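PDB 1WB7: superoxide dismutase [Fe] from Sulfolobus solfataricus, which destroys toxic superoxide radicals by converting them to hydrogen peroxide and oxygen at an iron centre, one per subunit. Local coordinates for residues E10-P15 / G36-F41; L49-K54 / G58-G63. The protein carries 1 engineered substitution. One frame throughout, in Å; residues are numbered along the deposited sequence.

Interaction 1 of 2, residues E10-P15 / G36-F41; sequences ELPPLP and GHHKGF. Engineered in segment 36-41: Phe41 (natural residue Tyr).
Leu11 sets one methyl squarely over the imidazole of His38, and this CH-pi contact is the heart of the packing between the proline-rich lead-in 10-15 and the helical turns 36-41. Leu11 CD1 stands 3.5 Å from the centroid of the His38 ring and only 11° off its normal, so it rests over the centre of the face and not beside an edge. With its CG anti to the backbone N (chi1 -180°), Leu11 turns this branch in to the ring. A leucine suits the place because its fork serves two neighbours at once.

The remaining contacts are van der Waals. The other branch, Leu11 CD2, presses on the aliphatic shaft of Lys39, reaching Lys39 CE at a rather tight 3.5 Å; the lysine bends at chi3 (-60°), and its methylenes here act as a nonpolar wall. Pro12 adds its ring, with Pro12 CD 3.6 Å from His38 CE1, approaching the imidazole obliquely. Proline fits an extended, polyproline-II-like backbone and offers compact hydrocarbon, CG and CD, with no backbone N-H that would need a partner.

Polar bonds run to the surroundings, not between the two segments. His38 ND1 is hydrogen-bonded to Trp88 NE1 and His38 NE2 to His81 ND1, both on helix 67-89, while Pro12 O is hydrogen-bonded to the Tyr34 hydroxyl on helix 27-57.

The buried imidazole therefore has both nitrogens satisfied, which should fix its rotation, and a methyl over one face. Its side chain lies about 4 Å from that of the iron ligand His84 and about 7 Å from the bound iron, consistent with a second-shell position. Through its nitrogens His38 ties the two long helices of the alpha-hairpin domain together, while nonpolar atoms of the N-terminal segment pack against its ring.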
ATOM      1  N   GLU A  10     -20.127 -12.170  12.757  1.00 18.47           N
ATOM      2  CA  GLU A  10     -20.073 -12.970  13.969  1.00 18.87           C
ATOM      3  C   GLU A  10     -18.793 -13.781  14.068  1.00 18.83           C
ATOM      4  O   GLU A  10     -18.343 -14.397  13.095  1.00 18.75           O
ATOM      5  CB  GLU A  10     -21.286 -13.900  14.028  1.00 21.17           C
ATOM      6  CG  GLU A  10     -22.589 -13.138  14.169  1.00 29.72           C
ATOM      7  CD  GLU A  10     -23.805 -14.018  14.016  1.00 37.70           C
ATOM      8  OE1 GLU A  10     -24.925 -13.508  14.228  1.00 44.01           O
ATOM      9  OE2 GLU A  10     -23.644 -15.212  13.679  1.00 41.35           O
ATOM     10  N   LEU A  11     -18.213 -13.770  15.259  1.00 18.80           N
ATOM     11  CA  LEU A  11     -16.993 -14.502  15.525  1.00 19.08           C
ATOM     12  C   LEU A  11     -17.314 -15.984  15.459  1.00 19.35           C
ATOM     13  O   LEU A  11     -18.138 -16.479  16.226  1.00 19.65           O
ATOM     14  CB  LEU A  11     -16.472 -14.147  16.918  1.00 18.33           C
ATOM     15  CG  LEU A  11     -15.176 -14.826  17.367  1.00 20.19           C
ATOM     16  CD1 LEU A  11     -14.022 -14.384  16.482  1.00 15.54           C
ATOM     17  CD2 LEU A  11     -14.901 -14.470  18.822  1.00 19.11           C
ATOM     18  N   PRO A  12     -16.678 -16.720  14.534  1.00 19.40           N
ATOM     19  CA  PRO A  12     -16.974 -18.151  14.458  1.00 19.38           C
ATOM     20  C   PRO A  12     -16.323 -18.859  15.633  1.00 19.48           C
ATOM     21  O   PRO A  12     -15.318 -18.392  16.166  1.00 19.50           O
ATOM     22  CB  PRO A  12     -16.351 -18.553  13.132  1.00 20.00           C
ATOM     23  CG  PRO A  12     -15.108 -17.699  13.103  1.00 20.65           C
ATOM     24  CD  PRO A  12     -15.635 -16.345  13.560  1.00 19.17           C
ATOM     25  N   PRO A  13     -16.899 -19.983  16.076  1.00 19.69           N
ATOM     26  CA  PRO A  13     -16.283 -20.688  17.201  1.00 19.72           C
ATOM     27  C   PRO A  13     -14.989 -21.334  16.729  1.00 19.82           C
ATOM     28  O   PRO A  13     -14.854 -21.675  15.552  1.00 19.69           O
ATOM     29  CB  PRO A  13     -17.346 -21.719  17.585  1.00 19.89           C
ATOM     30  CG  PRO A  13     -18.015 -22.010  16.270  1.00 20.14           C
ATOM     31  CD  PRO A  13     -18.167 -20.625  15.682  1.00 20.47           C
ATOM     32  N   LEU A  14     -14.037 -21.485  17.641  1.00 19.93           N
ATOM     33  CA  LEU A  14     -12.761 -22.105  17.316  1.00 20.50           C
ATOM     34  C   LEU A  14     -13.073 -23.572  16.999  1.00 20.84           C
ATOM     35  O   LEU A  14     -13.918 -24.177  17.646  1.00 21.37           O
ATOM     36  CB  LEU A  14     -11.822 -21.983  18.518  1.00 20.51           C
ATOM     37  CG  LEU A  14     -10.315 -21.984  18.266  1.00 22.00           C
ATOM     38  CD1 LEU A  14      -9.955 -20.933  17.220  1.00 18.91           C
ATOM     39  CD2 LEU A  14      -9.600 -21.708  19.582  1.00 18.30           C
ATOM     40  N   PRO A  15     -12.405 -24.159  15.993  1.00 21.00           N
ATOM     41  CA  PRO A  15     -12.653 -25.559  15.617  1.00 20.97           C
ATOM     42  C   PRO A  15     -12.042 -26.589  16.560  1.00 21.19           C
ATOM     43  O   PRO A  15     -12.266 -27.792  16.405  1.00 21.46           O
ATOM     44  CB  PRO A  15     -12.038 -25.665  14.218  1.00 20.91           C
ATOM     45  CG  PRO A  15     -11.873 -24.222  13.767  1.00 21.34           C
ATOM     46  CD  PRO A  15     -11.494 -23.523  15.030  1.00 20.29           C
ATOM     47  N   GLY A  36      -8.638 -12.316  21.413  1.00 15.14           N
ATOM     48  CA  GLY A  36      -8.217 -10.928  21.392  1.00 15.00           C
ATOM     49  C   GLY A  36      -8.224 -10.329  19.996  1.00 14.82           C
ATOM     50  O   GLY A  36      -9.033  -9.459  19.684  1.00 14.84           O
ATOM     51  N   HIS A  37      -7.323 -10.807  19.148  1.00 14.71           N
ATOM     52  CA  HIS A  37      -7.212 -10.295  17.788  1.00 14.47           C
ATOM     53  C   HIS A  37      -8.423 -10.539  16.881  1.00 14.17           C
ATOM     54  O   HIS A  37      -8.991  -9.590  16.340  1.00 14.29           O
ATOM     55  CB  HIS A  37      -5.946 -10.856  17.140  1.00 13.70           C
ATOM     56  CG  HIS A  37      -4.683 -10.360  17.770  1.00 16.18           C
ATOM     57  ND1 HIS A  37      -4.167  -9.107  17.518  1.00 15.69           N
ATOM     58  CD2 HIS A  37      -3.849 -10.935  18.669  1.00 15.80           C
ATOM     59  CE1 HIS A  37      -3.070  -8.931  18.234  1.00 15.45           C
ATOM     60  NE2 HIS A  37      -2.855 -10.026  18.941  1.00 15.46           N
ATOM     61  N   HIS A  38      -8.831 -11.792  16.712  1.00 13.95           N
ATOM     62  CA  HIS A  38      -9.971 -12.072  15.837  1.00 14.15           C
ATOM     63  C   HIS A  38     -11.242 -11.370  16.316  1.00 14.38           C
ATOM     64  O   HIS A  38     -11.944 -10.733  15.530  1.00 14.37           O
ATOM     65  CB  HIS A  38     -10.207 -13.583  15.719  1.00 11.16           C
ATOM     66  CG  HIS A  38     -11.158 -13.963  14.625  1.00 11.45           C
ATOM     67  ND1 HIS A  38     -11.336 -15.268  14.214  1.00  9.22           N
ATOM     68  CD2 HIS A  38     -11.984 -13.214  13.859  1.00  8.75           C
ATOM     69  CE1 HIS A  38     -12.229 -15.305  13.242  1.00  8.33           C
ATOM     70  NE2 HIS A  38     -12.639 -14.072  13.008  1.00 11.42           N
ATOM     71  N   LYS A  39     -11.538 -11.481  17.606  1.00 14.59           N
ATOM     72  CA  LYS A  39     -12.721 -10.828  18.154  1.00 14.82           C
ATOM     73  C   LYS A  39     -12.641  -9.320  17.900  1.00 14.81           C
ATOM     74  O   LYS A  39     -13.650  -8.673  17.624  1.00 15.02           O
ATOM     75  CB  LYS A  39     -12.821 -11.105  19.655  1.00 16.50           C
ATOM     76  CG  LYS A  39     -14.067 -10.528  20.322  1.00 21.79           C
ATOM     77  CD  LYS A  39     -14.212 -11.082  21.735  1.00 29.30           C
ATOM     78  CE  LYS A  39     -14.348 -12.604  21.705  1.00 33.88           C
ATOM     79  NZ  LYS A  39     -14.347 -13.236  23.059  1.00 38.61           N
ATOM     80  N   GLY A  40     -11.434  -8.765  17.985  1.00 14.68           N
ATOM     81  CA  GLY A  40     -11.268  -7.343  17.744  1.00 14.53           C
ATOM     82  C   GLY A  40     -11.686  -6.931  16.341  1.00 14.58           C
ATOM     83  O   GLY A  40     -12.204  -5.830  16.137  1.00 14.65           O
ATOM     84  N   PHE A  41     -11.472  -7.813  15.368  1.00 14.42           N
ATOM     85  CA  PHE A  41     -11.828  -7.517  13.980  1.00 14.49           C
ATOM     86  C   PHE A  41     -13.323  -7.555  13.756  1.00 14.63           C
ATOM     87  O   PHE A  41     -13.874  -6.728  13.034  1.00 14.67           O
ATOM     88  CB  PHE A  41     -11.136  -8.497  13.032  1.00 12.68           C
ATOM     89  CG  PHE A  41      -9.652  -8.350  13.009  1.00 15.06           C
ATOM     90  CD1 PHE A  41      -9.073  -7.135  12.653  1.00 17.41           C
ATOM     91  CD2 PHE A  41      -8.830  -9.401  13.387  1.00 13.79           C
ATOM     92  CE1 PHE A  41      -7.689  -6.968  12.680  1.00 19.54           C
ATOM     93  CE2 PHE A  41      -7.445  -9.247  13.421  1.00 16.61           C
ATOM     94  CZ  PHE A  41      -6.875  -8.032  13.068  1.00 18.36           C
TER

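Interaction 2 of 2, residues L49-K54 / G58-G63; sequences LERLEK and GDLQTG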
ATOM      1  N   LEU A  49     -19.567  -0.673  10.456  1.00 15.10           N
ATOM      2  CA  LEU A  49     -20.790  -0.879   9.684  1.00 15.20           C
ATOM      3  C   LEU A  49     -21.887   0.012  10.277  1.00 15.47           C
ATOM      4  O   LEU A  49     -22.647   0.660   9.552  1.00 15.31           O
ATOM      5  CB  LEU A  49     -21.227  -2.346   9.749  1.00 14.62           C
ATOM      6  CG  LEU A  49     -20.496  -3.358   8.868  1.00 13.16           C
ATOM      7  CD1 LEU A  49     -21.043  -4.748   9.145  1.00 10.55           C
ATOM      8  CD2 LEU A  49     -20.686  -2.993   7.396  1.00 10.20           C
ATOM      9  N   GLU A  50     -21.964   0.045  11.606  1.00 15.78           N
ATOM     10  CA  GLU A  50     -22.958   0.872  12.274  1.00 16.22           C
ATOM     11  C   GLU A  50     -22.759   2.321  11.876  1.00 16.18           C
ATOM     12  O   GLU A  50     -23.720   3.049  11.638  1.00 16.60           O
ATOM     13  CB  GLU A  50     -22.839   0.738  13.790  1.00 17.46           C
ATOM     14  CG  GLU A  50     -23.361  -0.586  14.309  1.00 26.36           C
ATOM     15  CD  GLU A  50     -23.050  -0.802  15.772  1.00 32.03           C
ATOM     16  OE1 GLU A  50     -23.405  -1.881  16.289  1.00 40.27           O
ATOM     17  OE2 GLU A  50     -22.452   0.097  16.403  1.00 35.06           O
ATOM     18  N   ARG A  51     -21.502   2.737  11.799  1.00 15.75           N
ATOM     19  CA  ARG A  51     -21.200   4.104  11.424  1.00 15.30           C
ATOM     20  C   ARG A  51     -21.565   4.349   9.961  1.00 15.05           C
ATOM     21  O   ARG A  51     -22.130   5.390   9.617  1.00 15.07           O
ATOM     22  CB  ARG A  51     -19.719   4.387  11.671  1.00 16.22           C
ATOM     23  CG  ARG A  51     -19.353   5.834  11.535  1.00 16.33           C
ATOM     24  CD  ARG A  51     -18.004   6.117  12.173  1.00 19.05           C
ATOM     25  NE  ARG A  51     -17.550   7.445  11.785  1.00 18.39           N
ATOM     26  CZ  ARG A  51     -18.121   8.571  12.185  1.00 17.53           C
ATOM     27  NH1 ARG A  51     -19.168   8.531  13.000  1.00 18.68           N
ATOM     28  NH2 ARG A  51     -17.661   9.736  11.751  1.00 15.04           N
ATOM     29  N   LEU A  52     -21.256   3.390   9.095  1.00 14.73           N
ATOM     30  CA  LEU A  52     -21.589   3.540   7.684  1.00 14.52           C
ATOM     31  C   LEU A  52     -23.111   3.612   7.497  1.00 14.45           C
ATOM     32  O   LEU A  52     -23.602   4.321   6.617  1.00 14.30           O
ATOM     33  CB  LEU A  52     -21.011   2.380   6.869  1.00 13.52           C
ATOM     34  CG  LEU A  52     -21.264   2.486   5.364  1.00 11.82           C
ATOM     35  CD1 LEU A  52     -20.749   3.812   4.844  1.00 11.93           C
ATOM     36  CD2 LEU A  52     -20.587   1.328   4.650  1.00 14.77           C
ATOM     37  N   GLU A  53     -23.854   2.887   8.332  1.00 14.54           N
ATOM     38  CA  GLU A  53     -25.310   2.912   8.245  1.00 14.64           C
ATOM     39  C   GLU A  53     -25.792   4.336   8.507  1.00 14.68           C
ATOM     40  O   GLU A  53     -26.696   4.831   7.838  1.00 14.51           O
ATOM     41  CB  GLU A  53     -25.935   1.971   9.278  1.00 15.19           C
ATOM     42  CG  GLU A  53     -25.589   0.506   9.108  1.00 17.26           C
ATOM     43  CD  GLU A  53     -26.189  -0.349  10.211  1.00 21.22           C
ATOM     44  OE1 GLU A  53     -26.399   0.183  11.326  1.00 22.93           O
ATOM     45  OE2 GLU A  53     -26.436  -1.552   9.976  1.00 20.77           O
ATOM     46  N   LYS A  54     -25.181   4.993   9.489  1.00 14.88           N
ATOM     47  CA  LYS A  54     -25.555   6.360   9.822  1.00 15.13           C
ATOM     48  C   LYS A  54     -25.247   7.312   8.666  1.00 15.29           C
ATOM     49  O   LYS A  54     -25.973   8.281   8.444  1.00 15.14           O
ATOM     50  CB  LYS A  54     -24.837   6.817  11.093  1.00 15.75           C
ATOM     51  CG  LYS A  54     -25.377   6.192  12.381  1.00 14.22           C
ATOM     52  CD  LYS A  54     -24.682   6.813  13.593  1.00 18.43           C
ATOM     53  CE  LYS A  54     -25.207   6.265  14.917  1.00 20.41           C
ATOM     54  NZ  LYS A  54     -24.790   4.853  15.171  1.00 27.67           N
ATOM     55  N   GLY A  58     -28.139   9.173   6.762  1.00 20.65           N
ATOM     56  CA  GLY A  58     -28.047  10.614   6.853  1.00 21.04           C
ATOM     57  C   GLY A  58     -27.978  11.124   8.279  1.00 21.46           C
ATOM     58  O   GLY A  58     -28.002  12.331   8.500  1.00 21.66           O
ATOM     59  N   ASP A  59     -27.903  10.220   9.249  1.00 21.75           N
ATOM     60  CA  ASP A  59     -27.819  10.639  10.642  1.00 22.33           C
ATOM     61  C   ASP A  59     -26.464  11.296  10.872  1.00 22.61           C
ATOM     62  O   ASP A  59     -26.284  12.077  11.804  1.00 22.71           O
ATOM     63  CB  ASP A  59     -28.029   9.444  11.572  1.00 23.97           C
ATOM     64  CG  ASP A  59     -29.425   8.861  11.444  1.00 27.05           C
ATOM     65  OD1 ASP A  59     -30.382   9.655  11.337  1.00 30.19           O
ATOM     66  OD2 ASP A  59     -29.573   7.620  11.456  1.00 31.72           O
ATOM     67  N   LEU A  60     -25.508  10.957  10.013  1.00 22.64           N
ATOM     68  CA  LEU A  60     -24.183  11.559  10.045  1.00 22.68           C
ATOM     69  C   LEU A  60     -24.175  12.356   8.755  1.00 22.84           C
ATOM     70  O   LEU A  60     -24.133  11.774   7.675  1.00 23.02           O
ATOM     71  CB  LEU A  60     -23.083  10.502   9.984  1.00 21.34           C
ATOM     72  CG  LEU A  60     -22.717   9.751  11.261  1.00 21.87           C
ATOM     73  CD1 LEU A  60     -21.709   8.655  10.933  1.00 19.20           C
ATOM     74  CD2 LEU A  60     -22.146  10.730  12.277  1.00 19.51           C
ATOM     75  N   GLN A  61     -24.242  13.677   8.852  1.00 23.05           N
ATOM     76  CA  GLN A  61     -24.251  14.482   7.643  1.00 23.22           C
ATOM     77  C   GLN A  61     -22.875  14.924   7.179  1.00 23.07           C
ATOM     78  O   GLN A  61     -21.869  14.682   7.843  1.00 22.83           O
ATOM     79  CB  GLN A  61     -25.159  15.700   7.811  1.00 25.75           C
ATOM     80  CG  GLN A  61     -24.996  16.450   9.109  1.00 32.96           C
ATOM     81  CD  GLN A  61     -26.308  16.543   9.879  1.00 38.30           C
ATOM     82  OE1 GLN A  61     -26.441  17.336  10.809  1.00 40.61           O
ATOM     83  NE2 GLN A  61     -27.279  15.721   9.495  1.00 40.17           N
ATOM     84  N   THR A  62     -22.851  15.555   6.011  1.00 22.94           N
ATOM     85  CA  THR A  62     -21.619  16.046   5.416  1.00 22.98           C
ATOM     86  C   THR A  62     -20.782  16.777   6.453  1.00 22.56           C
ATOM     87  O   THR A  62     -21.286  17.643   7.165  1.00 22.85           O
ATOM     88  CB  THR A  62     -21.929  17.017   4.264  1.00 24.44           C
ATOM     89  OG1 THR A  62     -22.864  16.405   3.372  1.00 27.28           O
ATOM     90  CG2 THR A  62     -20.660  17.371   3.499  1.00 24.31           C
ATOM     91  N   GLY A  63     -19.505  16.418   6.541  1.00 21.91           N
ATOM     92  CA  GLY A  63     -18.620  17.071   7.490  1.00 20.92           C
ATOM     93  C   GLY A  63     -18.573  16.384   8.837  1.00 20.28           C
ATOM     94  O   GLY A  63     -17.873  16.825   9.747  1.00 20.31           O
TER
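The C-terminal end of helix 27-57 is where this contact belongs: the long first helix of the alpha-hairpin domain stops at a glycine, and the chain folds back on the last turns before going on to helix 67-89. Gly58 is the first residue to leave helical angles, with a positive phi of 93°; a side chain there would be jammed against the preceding carbonyl, so glycine suits the turn.

One carbonyl gathers the reversal. Lys54 O receives three successive backbone N-H groups. The bonds from Gly58 N and Asp59 N, both 2.9 Å long to Lys54 O, are bent and weak, whereas Leu60 N reaches Lys54 O at 3.1 Å with a straighter N-H...O angle of 159°, coming from well above the carbonyl plane. The carbonyl is thus satisfied beyond the regular helix.

Leu60 then folds its side chain onto the helix. Its CG, beside the backbone N (chi1 -80°), packs 3.6 Å from Lys54 CB, so the exposed lysine gives the contact its first methylene while its ammonium leads away. A smaller alanine in place of Leu60 would probably open a gap beside Lys54 CB and strip the nonpolar cover from one face of the Arg51 guanidinium.

Arg51 meets Leu60 at about a right angle. Its chain runs extended from CG to NE, carrying the charged end to a subunit interface: NE forms a salt bridge with Asp66 of the third subunit, and NH1 a hydrogen bond with Gly63 O of that subunit. The arrangement is reciprocal, since Gly63 O here accepts from Arg51 of the third subunit. Over one face of the guanidinium lies the methyl Leu60 CD1, 3.3 Å from Arg51 NH1.

From the N terminus, the chain first passes through 10-15, makes a 20-residue excursion that enters helix 27-57, and returns at 36-41, where interaction 1 closes the loop. The same helix then continues to 49-54, and interaction 2 closes a far shorter loop, with only three residues, the last of the helix, between its segments. The two loops therefore follow in series, neither nested nor crossed. The centres of interactions 1 and 2 are about 26 Å apart, and the two do not touch. Helix 27-57 is the shared element: interaction 1 fastens the N-terminal segment to it close to the iron, whereas interaction 2 joins its distant end to the loop before helix 67-89, beside a neighbouring subunit.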